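Long-range contacts in peptide ABC transporter permease (Staphylococcus hominis, PDB 6EXS), which belongs to the proton-coupled POT family and probably imports small peptides, including thioalcohol-conjugated malodour precursors, across the bacterial membrane: residues W299-Q304 against G376-L381; I380-V385 against I400-I405. All blocks are in the same frame, centred on the assembly; numbering follows the deposited sequence.

Interaction 1 (W299-Q304 against G376-L381). With C3H (2-[[(2~{R})-2-azanyl-3-[(3~{S})-3-methyl-1-oxidanyl-hexan-3-yl]sulfanyl-propanoyl]amino]ethanoic acid), chain O; OLC ((2R)-2,3-dihydroxypropyl (9Z)-octadec-9-enoate), chain F.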
# COMPACT_ATOMS: atom_id res chain seq x y z
N TRP A 299 0.28 -8.31 6.20
CA TRP A 299 0.98 -7.31 5.39
C TRP A 299 2.47 -7.27 5.63
O TRP A 299 3.20 -6.87 4.73
CB TRP A 299 0.36 -5.91 5.52
CG TRP A 299 -1.05 -5.84 5.05
CD1 TRP A 299 -2.16 -5.59 5.81
CD2 TRP A 299 -1.53 -6.10 3.72
NE1 TRP A 299 -3.29 -5.65 5.03
CE2 TRP A 299 -2.94 -5.96 3.74
CE3 TRP A 299 -0.90 -6.37 2.49
CZ2 TRP A 299 -3.72 -6.12 2.60
CZ3 TRP A 299 -1.67 -6.54 1.36
CH2 TRP A 299 -3.07 -6.43 1.42
N SER A 300 2.95 -7.72 6.81
CA SER A 300 4.40 -7.76 7.08
C SER A 300 5.07 -8.72 6.09
O SER A 300 5.99 -8.31 5.38
CB SER A 300 4.68 -8.17 8.53
OG SER A 300 6.06 -8.39 8.75
N ILE A 301 4.53 -9.95 5.98
CA ILE A 301 4.98 -10.99 5.06
C ILE A 301 4.67 -10.60 3.62
O ILE A 301 5.58 -10.63 2.79
CB ILE A 301 4.46 -12.39 5.47
CG1 ILE A 301 5.13 -12.83 6.80
CG2 ILE A 301 4.72 -13.42 4.34
CD1 ILE A 301 4.60 -14.10 7.44
N GLN A 302 3.42 -10.18 3.33
CA GLN A 302 3.03 -9.75 1.98
C GLN A 302 3.88 -8.59 1.41
O GLN A 302 4.36 -8.70 0.29
CB GLN A 302 1.53 -9.42 1.93
CG GLN A 302 0.93 -9.41 0.53
CD GLN A 302 1.21 -8.15 -0.26
OE1 GLN A 302 1.40 -7.06 0.28
NE2 GLN A 302 1.23 -8.26 -1.56
N GLU A 303 4.07 -7.50 2.17
CA GLU A 303 4.85 -6.36 1.68
C GLU A 303 6.36 -6.65 1.55
O GLU A 303 7.10 -5.82 1.00
CB GLU A 303 4.59 -5.10 2.51
CG GLU A 303 3.19 -4.53 2.36
CD GLU A 303 2.90 -3.73 1.11
OE1 GLU A 303 3.76 -3.71 0.19
OE2 GLU A 303 1.80 -3.13 1.04
N GLN A 304 6.81 -7.83 2.01
CA GLN A 304 8.21 -8.23 1.89
C GLN A 304 8.52 -8.86 0.54
O GLN A 304 9.69 -9.09 0.24
CB GLN A 304 8.65 -9.12 3.05
CG GLN A 304 9.18 -8.34 4.24
CD GLN A 304 9.41 -9.26 5.42
OE1 GLN A 304 10.07 -10.30 5.32
NE2 GLN A 304 8.86 -8.89 6.58
N GLY A 376 2.00 -16.95 6.50
CA GLY A 376 3.02 -17.66 7.28
C GLY A 376 3.51 -18.94 6.62
O GLY A 376 4.70 -19.24 6.67
N LEU A 377 2.58 -19.69 6.00
CA LEU A 377 2.86 -20.94 5.26
C LEU A 377 3.70 -20.69 4.00
O LEU A 377 4.43 -21.59 3.58
CB LEU A 377 1.58 -21.71 4.92
CG LEU A 377 0.93 -22.45 6.09
CD1 LEU A 377 -0.56 -22.59 5.88
CD2 LEU A 377 1.61 -23.81 6.35
N SER A 378 3.60 -19.48 3.41
CA SER A 378 4.35 -19.08 2.23
C SER A 378 5.83 -18.82 2.59
O SER A 378 6.71 -19.05 1.76
CB SER A 378 3.71 -17.87 1.55
OG SER A 378 4.00 -16.64 2.18
N TYR A 379 6.08 -18.37 3.84
CA TYR A 379 7.43 -18.15 4.39
C TYR A 379 8.06 -19.46 4.92
O TYR A 379 9.27 -19.64 4.77
CB TYR A 379 7.45 -17.01 5.42
CG TYR A 379 7.98 -15.70 4.87
CD1 TYR A 379 7.80 -15.36 3.53
CD2 TYR A 379 8.63 -14.78 5.69
CE1 TYR A 379 8.28 -14.16 3.01
CE2 TYR A 379 9.11 -13.57 5.19
CZ TYR A 379 8.93 -13.27 3.85
OH TYR A 379 9.41 -12.09 3.33
N ILE A 380 7.25 -20.39 5.46
CA ILE A 380 7.71 -21.72 5.88
C ILE A 380 8.11 -22.51 4.61
O ILE A 380 9.12 -23.20 4.62
CB ILE A 380 6.65 -22.48 6.75
CG1 ILE A 380 6.41 -21.80 8.13
CG2 ILE A 380 6.93 -23.97 6.89
CD1 ILE A 380 7.62 -21.68 9.10
N LEU A 381 7.32 -22.36 3.52
CA LEU A 381 7.59 -23.00 2.22
C LEU A 381 8.97 -22.60 1.69
O LEU A 381 9.81 -23.48 1.52
CB LEU A 381 6.45 -22.70 1.20
CG LEU A 381 6.50 -23.22 -0.27
CD1 LEU A 381 7.34 -22.33 -1.20
CD2 LEU A 381 6.84 -24.70 -0.37
O2 C3H O . -1.87 -2.67 -5.17
C11 C3H O . -2.20 -3.78 -5.40
O3 C3H O . -3.29 -4.30 -4.97
C10 C3H O . -1.37 -4.78 -6.16
N1 C3H O . 0.05 -4.55 -6.05
C9 C3H O . 0.75 -5.03 -5.05
O1 C3H O . 0.43 -4.91 -3.88
C8 C3H O . 2.01 -5.79 -5.36
N C3H O . 2.40 -5.51 -6.74
C7 C3H O . 3.15 -5.35 -4.45
S C3H O . 3.57 -6.44 -3.06
C3 C3H O . 4.28 -8.06 -3.66
C4 C3H O . 5.61 -7.73 -4.30
C5 C3H O . 3.24 -8.71 -4.58
C6 C3H O . 3.67 -9.93 -5.36
O C3H O . 3.60 -9.73 -6.74
C2 C3H O . 4.51 -9.02 -2.49
C1 C3H O . 3.70 -10.31 -2.54
C C3H O . 4.01 -11.19 -1.36
C18 OLC F . -5.17 -22.97 -0.75
C10 OLC F . 3.85 -25.27 3.36
C9 OLC F . 5.08 -25.76 3.26
C17 OLC F . -4.34 -23.73 0.28
C11 OLC F . 2.60 -25.79 2.71
C8 OLC F . 5.54 -26.94 2.45
C24 OLC F . 16.60 -31.82 -2.49
C16 OLC F . -2.84 -23.62 0.06
C12 OLC F . 1.72 -24.70 2.09
C7 OLC F . 7.05 -27.12 2.43
C15 OLC F . -2.03 -24.45 1.05
C13 OLC F . 0.29 -25.13 1.86
C6 OLC F . 7.54 -28.16 1.43
C14 OLC F . -0.54 -24.12 1.09
C5 OLC F . 9.03 -28.45 1.51
C4 OLC F . 9.90 -27.59 0.61
C3 OLC F . 10.69 -28.36 -0.44
C2 OLC F . 12.11 -28.72 -0.00
C21 OLC F . 15.21 -29.89 -1.67
C1 OLC F . 12.98 -29.24 -1.12
C22 OLC F . 15.76 -31.26 -1.36
O19 OLC F . 12.62 -29.34 -2.27
O25 OLC F . 17.82 -31.10 -2.65
O23 OLC F . 16.51 -31.23 -0.14
O20 OLC F . 14.20 -29.56 -0.68
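Ile-301 and Tyr-379 meet through a CH-pi contact that joins helix 279-302 to helix 364-389, two members of the C-terminal six-helix half of the major facilitator fold. From CB the isoleucine splits into two arms. CG2 stands anti to the backbone N, and this carries it over one face of the tyrosine ring, 3.9 Å from the centroid. It lies nearer the rim than the middle, with CD1 of Tyr-379 the closest ring atom at 3.7 Å. CG2 also comes within 3.9 Å of OG of Ser-378 (itself bonded to Ala-375 O), at about a right angle to the direction of the ring. The second arm passes through CG1, 4.2 Å from Tyr-379 CD2, and ends in CD1, which rests 3.9 Å from CA of Gly-376. A branched residue suits this place because it covers a ring and a bare glycine backbone at once. Gln-302, next in the chain, points away and sets NE2 3.3 Å from S of the bound conjugate: the packing backs a pocket-lining helix.

The chain of Gln-304 runs past Tyr-379 OH with CB at 3.1 Å, its amide plane turned 63° from the ring. NE2 bonds Asn-448 OD1, while two phenols grip OE1: Tyr-463 OH and Tyr-379 OH, the latter donating at 2.8 Å with a C=O...donor angle of 118°, 44° above the carbonyl plane.

Interaction 2 (I380-V385 against I400-I405). With OLC ((2R)-2,3-dihydroxypropyl (9Z)-octadec-9-enoate), chain F; C3H (2-[[(2~{R})-2-azanyl-3-[(3~{S})-3-methyl-1-oxidanyl-hexan-3-yl]sulfanyl-propanoyl]amino]ethanoic acid), chain O; OLC ((2R)-2,3-dihydroxypropyl (9Z)-octadec-9-enoate), chain B.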
# COMPACT_ATOMS: atom_id res chain seq x y z
N ILE A 380 7.25 -20.39 5.46
CA ILE A 380 7.71 -21.72 5.88
C ILE A 380 8.11 -22.51 4.61
O ILE A 380 9.12 -23.20 4.62
CB ILE A 380 6.65 -22.48 6.75
CG1 ILE A 380 6.41 -21.80 8.13
CG2 ILE A 380 6.93 -23.97 6.89
CD1 ILE A 380 7.62 -21.68 9.10
N LEU A 381 7.32 -22.36 3.52
CA LEU A 381 7.59 -23.00 2.22
C LEU A 381 8.97 -22.60 1.69
O LEU A 381 9.81 -23.48 1.52
CB LEU A 381 6.45 -22.70 1.20
CG LEU A 381 6.50 -23.22 -0.27
CD1 LEU A 381 7.34 -22.33 -1.20
CD2 LEU A 381 6.84 -24.70 -0.37
N ILE A 382 9.21 -21.28 1.46
CA ILE A 382 10.48 -20.78 0.91
C ILE A 382 11.67 -21.07 1.88
O ILE A 382 12.73 -21.50 1.41
CB ILE A 382 10.40 -19.30 0.44
CG1 ILE A 382 11.60 -18.92 -0.47
CG2 ILE A 382 10.22 -18.30 1.59
CD1 ILE A 382 11.68 -19.64 -1.85
N GLY A 383 11.44 -20.93 3.19
CA GLY A 383 12.41 -21.25 4.23
C GLY A 383 12.85 -22.70 4.17
O GLY A 383 14.04 -22.99 4.27
N LEU A 384 11.89 -23.63 3.96
CA LEU A 384 12.19 -25.06 3.84
C LEU A 384 12.90 -25.41 2.53
O LEU A 384 13.70 -26.35 2.51
CB LEU A 384 10.95 -25.93 4.07
CG LEU A 384 10.41 -26.02 5.51
CD1 LEU A 384 9.13 -26.82 5.55
CD2 LEU A 384 11.44 -26.65 6.47
N VAL A 385 12.63 -24.65 1.45
CA VAL A 385 13.27 -24.82 0.14
C VAL A 385 14.77 -24.47 0.26
O VAL A 385 15.62 -25.27 -0.17
CB VAL A 385 12.54 -24.02 -0.99
CG1 VAL A 385 13.36 -23.97 -2.27
CG2 VAL A 385 11.16 -24.60 -1.27
N ILE A 400 8.03 -18.38 -6.95
CA ILE A 400 6.73 -18.08 -7.53
C ILE A 400 5.60 -18.72 -6.69
O ILE A 400 4.60 -18.07 -6.42
CB ILE A 400 6.68 -18.43 -9.05
CG1 ILE A 400 7.63 -17.49 -9.85
CG2 ILE A 400 5.23 -18.35 -9.60
CD1 ILE A 400 8.00 -17.93 -11.24
N LEU A 401 5.80 -19.98 -6.23
CA LEU A 401 4.85 -20.70 -5.36
C LEU A 401 4.66 -19.95 -4.03
O LEU A 401 3.54 -19.90 -3.52
CB LEU A 401 5.30 -22.17 -5.13
CG LEU A 401 4.43 -23.08 -4.22
CD1 LEU A 401 2.92 -23.04 -4.58
CD2 LEU A 401 4.95 -24.50 -4.23
N SER A 402 5.73 -19.34 -3.50
CA SER A 402 5.64 -18.54 -2.27
C SER A 402 4.71 -17.32 -2.47
O SER A 402 3.84 -17.09 -1.64
CB SER A 402 7.02 -18.10 -1.80
OG SER A 402 6.91 -17.50 -0.53
N TYR A 403 4.86 -16.60 -3.60
CA TYR A 403 4.02 -15.46 -3.98
C TYR A 403 2.55 -15.88 -4.12
O TYR A 403 1.66 -15.18 -3.64
CB TYR A 403 4.50 -14.85 -5.30
CG TYR A 403 5.68 -13.91 -5.15
CD1 TYR A 403 5.52 -12.63 -4.63
CD2 TYR A 403 6.96 -14.29 -5.55
CE1 TYR A 403 6.60 -11.76 -4.49
CE2 TYR A 403 8.05 -13.45 -5.39
CZ TYR A 403 7.86 -12.17 -4.87
OH TYR A 403 8.94 -11.33 -4.73
N VAL A 404 2.30 -17.04 -4.77
CA VAL A 404 0.96 -17.59 -5.02
C VAL A 404 0.25 -17.95 -3.71
O VAL A 404 -0.94 -17.65 -3.58
CB VAL A 404 0.97 -18.76 -6.05
CG1 VAL A 404 -0.42 -19.38 -6.20
CG2 VAL A 404 1.52 -18.32 -7.41
N ILE A 405 0.96 -18.55 -2.73
CA ILE A 405 0.35 -18.91 -1.44
C ILE A 405 -0.06 -17.64 -0.68
O ILE A 405 -1.16 -17.57 -0.14
CB ILE A 405 1.23 -19.89 -0.61
CG1 ILE A 405 1.45 -21.22 -1.37
CG2 ILE A 405 0.61 -20.14 0.80
CD1 ILE A 405 2.71 -22.01 -0.93
C18 OLC F . -5.17 -22.97 -0.75
C10 OLC F . 3.85 -25.27 3.36
C9 OLC F . 5.08 -25.76 3.26
C17 OLC F . -4.34 -23.73 0.28
C11 OLC F . 2.60 -25.79 2.71
C8 OLC F . 5.54 -26.94 2.45
C24 OLC F . 16.60 -31.82 -2.49
C16 OLC F . -2.84 -23.62 0.06
C12 OLC F . 1.72 -24.70 2.09
C7 OLC F . 7.05 -27.12 2.43
C15 OLC F . -2.03 -24.45 1.05
C13 OLC F . 0.29 -25.13 1.86
C6 OLC F . 7.54 -28.16 1.43
C14 OLC F . -0.54 -24.12 1.09
C5 OLC F . 9.03 -28.45 1.51
C4 OLC F . 9.90 -27.59 0.61
C3 OLC F . 10.69 -28.36 -0.44
C2 OLC F . 12.11 -28.72 -0.00
C21 OLC F . 15.21 -29.89 -1.67
C1 OLC F . 12.98 -29.24 -1.12
C22 OLC F . 15.76 -31.26 -1.36
O19 OLC F . 12.62 -29.34 -2.27
O25 OLC F . 17.82 -31.10 -2.65
O23 OLC F . 16.51 -31.23 -0.14
O20 OLC F . 14.20 -29.56 -0.68
O2 C3H O . -1.87 -2.67 -5.17
C11 C3H O . -2.20 -3.78 -5.40
O3 C3H O . -3.29 -4.30 -4.97
C10 C3H O . -1.37 -4.78 -6.16
N1 C3H O . 0.05 -4.55 -6.05
C9 C3H O . 0.75 -5.03 -5.05
O1 C3H O . 0.43 -4.91 -3.88
C8 C3H O . 2.01 -5.79 -5.36
N C3H O . 2.40 -5.51 -6.74
C7 C3H O . 3.15 -5.35 -4.45
S C3H O . 3.57 -6.44 -3.06
C3 C3H O . 4.28 -8.06 -3.66
C4 C3H O . 5.61 -7.73 -4.30
C5 C3H O . 3.24 -8.71 -4.58
C6 C3H O . 3.67 -9.93 -5.36
O C3H O . 3.60 -9.73 -6.74
C2 C3H O . 4.51 -9.02 -2.49
C1 C3H O . 3.70 -10.31 -2.54
C C3H O . 4.01 -11.19 -1.36
C18 OLC B . 3.22 -12.64 -15.15
C10 OLC B . 2.25 -20.98 -10.85
C9 OLC B . 2.79 -21.71 -9.88
C17 OLC B . 3.35 -13.04 -13.69
C11 OLC B . 2.95 -20.27 -11.99
C8 OLC B . 4.25 -22.03 -9.65
C24 OLC B . 11.89 -30.34 -7.77
C16 OLC B . 4.03 -14.38 -13.47
C12 OLC B . 2.47 -18.83 -12.19
C7 OLC B . 4.68 -23.44 -10.06
C15 OLC B . 3.10 -15.58 -13.41
C13 OLC B . 3.01 -18.15 -13.44
C6 OLC B . 4.26 -24.58 -9.13
C14 OLC B . 3.83 -16.90 -13.17
C5 OLC B . 5.09 -24.77 -7.86
C4 OLC B . 6.50 -25.34 -8.02
C3 OLC B . 6.58 -26.83 -8.35
C2 OLC B . 7.85 -27.51 -7.82
C21 OLC B . 11.37 -28.05 -8.75
C1 OLC B . 9.06 -27.42 -8.72
C22 OLC B . 12.15 -29.34 -8.88
O19 OLC B . 9.19 -26.65 -9.63
O25 OLC B . 12.37 -29.86 -6.52
O23 OLC B . 11.90 -29.95 -10.15
O20 OLC B . 9.99 -28.31 -8.35
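Leu-381 holds CG anti to its backbone N (chi1 178°), a setting that lays the branched end against helix 396-418, while Ile-405 turns CG1 anti to its carbonyl carbon and runs on nearly extended, which puts CD1 beside it. The two side chains cross at about a right angle, with Leu-381 CG 4.0 Å from Ile-405 CD1. The leucine's CD1 faces the backbone one turn earlier, 4.1 Å from Ser-402 N, and also touches Leu-401, whose CG is 4.3 Å away. Its other methyl, CD2, turns to the lipid, 3.7 Å from C7 of a bound monoolein; leucine thus fills the helix interface with one branch and meets the lipid with the other.

Deeper in, Ile-382 places CG2 4.0 Å from Ser-402 OG. Serine is small enough for the backbones to come close here, the CA atoms of Ile-382 and Ser-402 being 6.2 Å apart. Its buried hydroxyl is hydrogen-bonded to Ser-378 O, just outside segment 380-385, and this bond joins the two helices; none runs between the segments themselves.

On another side of helix 396-418, Tyr-403 lines the peptide pocket: its CD1 lies 3.4 Å from C6 of the bound conjugate, and its OH is hydrogen-bonded to Gly-305 O. Leu-401 instead meets a second monoolein. Helices 364-389 and 396-418 follow each other in the chain and run antiparallel, their local axes 9.4 Å apart at 164°: a transmembrane helical hairpin of the major facilitator fold, with substrate on one flank and lipid on the other.

Overall arrangement
Helix 364-389 is common to both contacts: in interaction 1 it meets helix 279-302, and in interaction 2 it pairs with its successor in the chain, helix 396-418. Their centres are about 8 Å apart, and they touch where Ser-378 of interaction 1 meets Ser-402 and Ile-405 of interaction 2. Both are buried, yet interaction 1 lies closer to the middle of the protein and mixes an aromatic face with an amide-phenol bond, whereas interaction 2 is farther out and almost wholly aliphatic. Both border the same monoolein, and interaction 2 meets a second one through Ile-400 and Leu-401. Each segment pair also carries one pocket residue turned elsewhere, Gln-302 or Tyr-403.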